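Local coordinates for M152 protein (Murid herpesvirus 1, PDB 4G59) that is a viral MHC class I-like glycoprotein that probably binds stress-induced host ligands of natural killer cell receptors and so helps the virus evade immunity, at residues 96-101 / 109-114. Residues are numbered along the deposited sequence; the frame is centred on the assembly and turned at random.
Sequences VFEYRC and TVLQMM
Phe97 lies against Gln112 on the helix-covered face of two antiparallel neighbours, strands 95-103 and 106-114. Phe97 CB is 4.1 Å from Leu111 O. From there chi1 of -79° sets CG beside the backbone N, and the ring rises between two residues of the opposite strand: CD1 meets Val110 CG1 at the ring edge, while Phe97 CE1 and CZ each lie 3.6 Å from Gln112 CG. That methylene sits over one ring face, 28° off the normal, which meets the geometry of a CH-pi contact. The extended glutamine chain runs alongside, its amide plane turned only 16° from the ring. Tyr99 repeats the theme: Val110 CG1 stands over its ring, 4.2 Å from the centroid, and CG2 touches Tyr99 CD1 at 3.5 Å. The hydroxyl of Tyr99 is held beyond the pair, by Gln77 of helix 68-89 and the backbone N of Ser152.

The two strands form a beta hairpin in the sheet floor of an MHC class I-like platform, with Phe80 of helix 68-89 packed edge-to-face on Phe97. Near the turn, the Cys101-Cys108 disulfide ties the strands covalently. Six nearly straight backbone hydrogen bonds, two per hydrogen-bonded pair, join Val96 to Met113, Glu98 to Leu111 and Arg100 to Thr109. On the other face, the extended Glu98 chain lies beside Leu111, CB to CB 3.9 Å; farther out its carboxylate OE1 meets the methyl CE of Met113 at 3.6 Å, reached because the thioether chain, bent at chi2 and chi3, runs back along its own strand toward Glu98.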
# COMPACT_ATOMS: atom_id res chain seq x y z
N VAL B 96 -0.59 11.12 7.84
CA VAL B 96 0.73 10.50 7.98
C VAL B 96 1.80 11.53 8.33
O VAL B 96 1.82 12.63 7.76
CB VAL B 96 1.19 9.73 6.69
CG1 VAL B 96 2.51 8.97 6.93
CG2 VAL B 96 0.13 8.78 6.21
N PHE B 97 2.69 11.17 9.25
CA PHE B 97 3.92 11.95 9.46
C PHE B 97 5.16 11.14 9.11
O PHE B 97 5.33 10.00 9.55
CB PHE B 97 4.00 12.46 10.90
CG PHE B 97 3.16 13.68 11.14
CD1 PHE B 97 3.69 14.96 10.93
CD2 PHE B 97 1.82 13.55 11.52
CE1 PHE B 97 2.91 16.09 11.13
CE2 PHE B 97 1.05 14.71 11.71
CZ PHE B 97 1.60 15.97 11.52
N GLU B 98 6.03 11.76 8.32
CA GLU B 98 7.24 11.10 7.86
C GLU B 98 8.47 11.88 8.33
O GLU B 98 8.65 13.05 7.96
CB GLU B 98 7.21 11.07 6.35
CG GLU B 98 8.26 10.22 5.71
CD GLU B 98 7.85 9.83 4.31
OE1 GLU B 98 6.68 9.40 4.14
OE2 GLU B 98 8.69 9.96 3.40
N TYR B 99 9.31 11.25 9.16
CA TYR B 99 10.56 11.86 9.60
C TYR B 99 11.75 11.23 8.87
O TYR B 99 12.10 10.08 9.13
CB TYR B 99 10.74 11.67 11.11
CG TYR B 99 9.64 12.28 11.95
CD1 TYR B 99 9.80 13.54 12.53
CD2 TYR B 99 8.46 11.60 12.18
CE1 TYR B 99 8.78 14.09 13.32
CE2 TYR B 99 7.46 12.13 12.95
CZ TYR B 99 7.62 13.37 13.52
OH TYR B 99 6.60 13.87 14.30
N ARG B 100 12.36 11.97 7.96
CA ARG B 100 13.53 11.45 7.27
C ARG B 100 14.78 12.00 7.96
O ARG B 100 15.07 13.20 7.84
CB ARG B 100 13.51 11.81 5.80
CG ARG B 100 14.56 11.08 4.99
CD ARG B 100 14.25 11.12 3.50
NE ARG B 100 15.45 10.94 2.68
CZ ARG B 100 16.30 11.92 2.42
NH1 ARG B 100 16.09 13.13 2.92
NH2 ARG B 100 17.37 11.69 1.67
N CYS B 101 15.49 11.15 8.71
CA CYS B 101 16.58 11.64 9.57
C CYS B 101 17.96 11.12 9.19
O CYS B 101 18.14 9.91 9.01
CB CYS B 101 16.33 11.29 11.04
SG CYS B 101 14.83 11.96 11.76
N THR B 109 14.05 15.83 8.19
CA THR B 109 13.03 16.46 7.37
C THR B 109 11.69 15.82 7.76
O THR B 109 11.58 14.59 7.82
CB THR B 109 13.29 16.27 5.87
OG1 THR B 109 14.44 17.03 5.50
CG2 THR B 109 12.11 16.78 5.07
N VAL B 110 10.69 16.65 8.03
CA VAL B 110 9.38 16.13 8.42
C VAL B 110 8.36 16.39 7.32
O VAL B 110 8.16 17.54 6.90
CB VAL B 110 8.91 16.73 9.76
CG1 VAL B 110 7.62 16.06 10.24
CG2 VAL B 110 10.01 16.59 10.80
N LEU B 111 7.71 15.33 6.85
CA LEU B 111 6.62 15.47 5.89
C LEU B 111 5.29 15.10 6.52
O LEU B 111 5.22 14.18 7.35
CB LEU B 111 6.87 14.59 4.67
CG LEU B 111 8.09 14.89 3.83
CD1 LEU B 111 8.29 13.79 2.79
CD2 LEU B 111 7.90 16.21 3.15
N GLN B 112 4.23 15.80 6.12
CA GLN B 112 2.87 15.53 6.59
C GLN B 112 2.02 15.27 5.36
O GLN B 112 2.02 16.09 4.43
CB GLN B 112 2.32 16.75 7.35
CG GLN B 112 0.98 16.54 8.07
CD GLN B 112 0.39 17.85 8.64
OE1 GLN B 112 1.06 18.89 8.65
NE2 GLN B 112 -0.86 17.79 9.08
N MET B 113 1.31 14.14 5.35
CA MET B 113 0.42 13.85 4.23
C MET B 113 -1.01 13.53 4.66
O MET B 113 -1.23 12.84 5.67
CB MET B 113 0.96 12.71 3.36
CG MET B 113 2.29 13.00 2.71
SD MET B 113 3.67 12.42 3.71
CE MET B 113 4.82 11.96 2.40
N MET B 114 -1.96 14.02 3.88
CA MET B 114 -3.36 13.62 4.04
C MET B 114 -3.94 13.18 2.71
O MET B 114 -3.84 13.91 1.72
CB MET B 114 -4.21 14.76 4.61
CG MET B 114 -4.11 14.92 6.12
SD MET B 114 -5.35 16.00 6.90
CE MET B 114 -4.59 15.98 8.52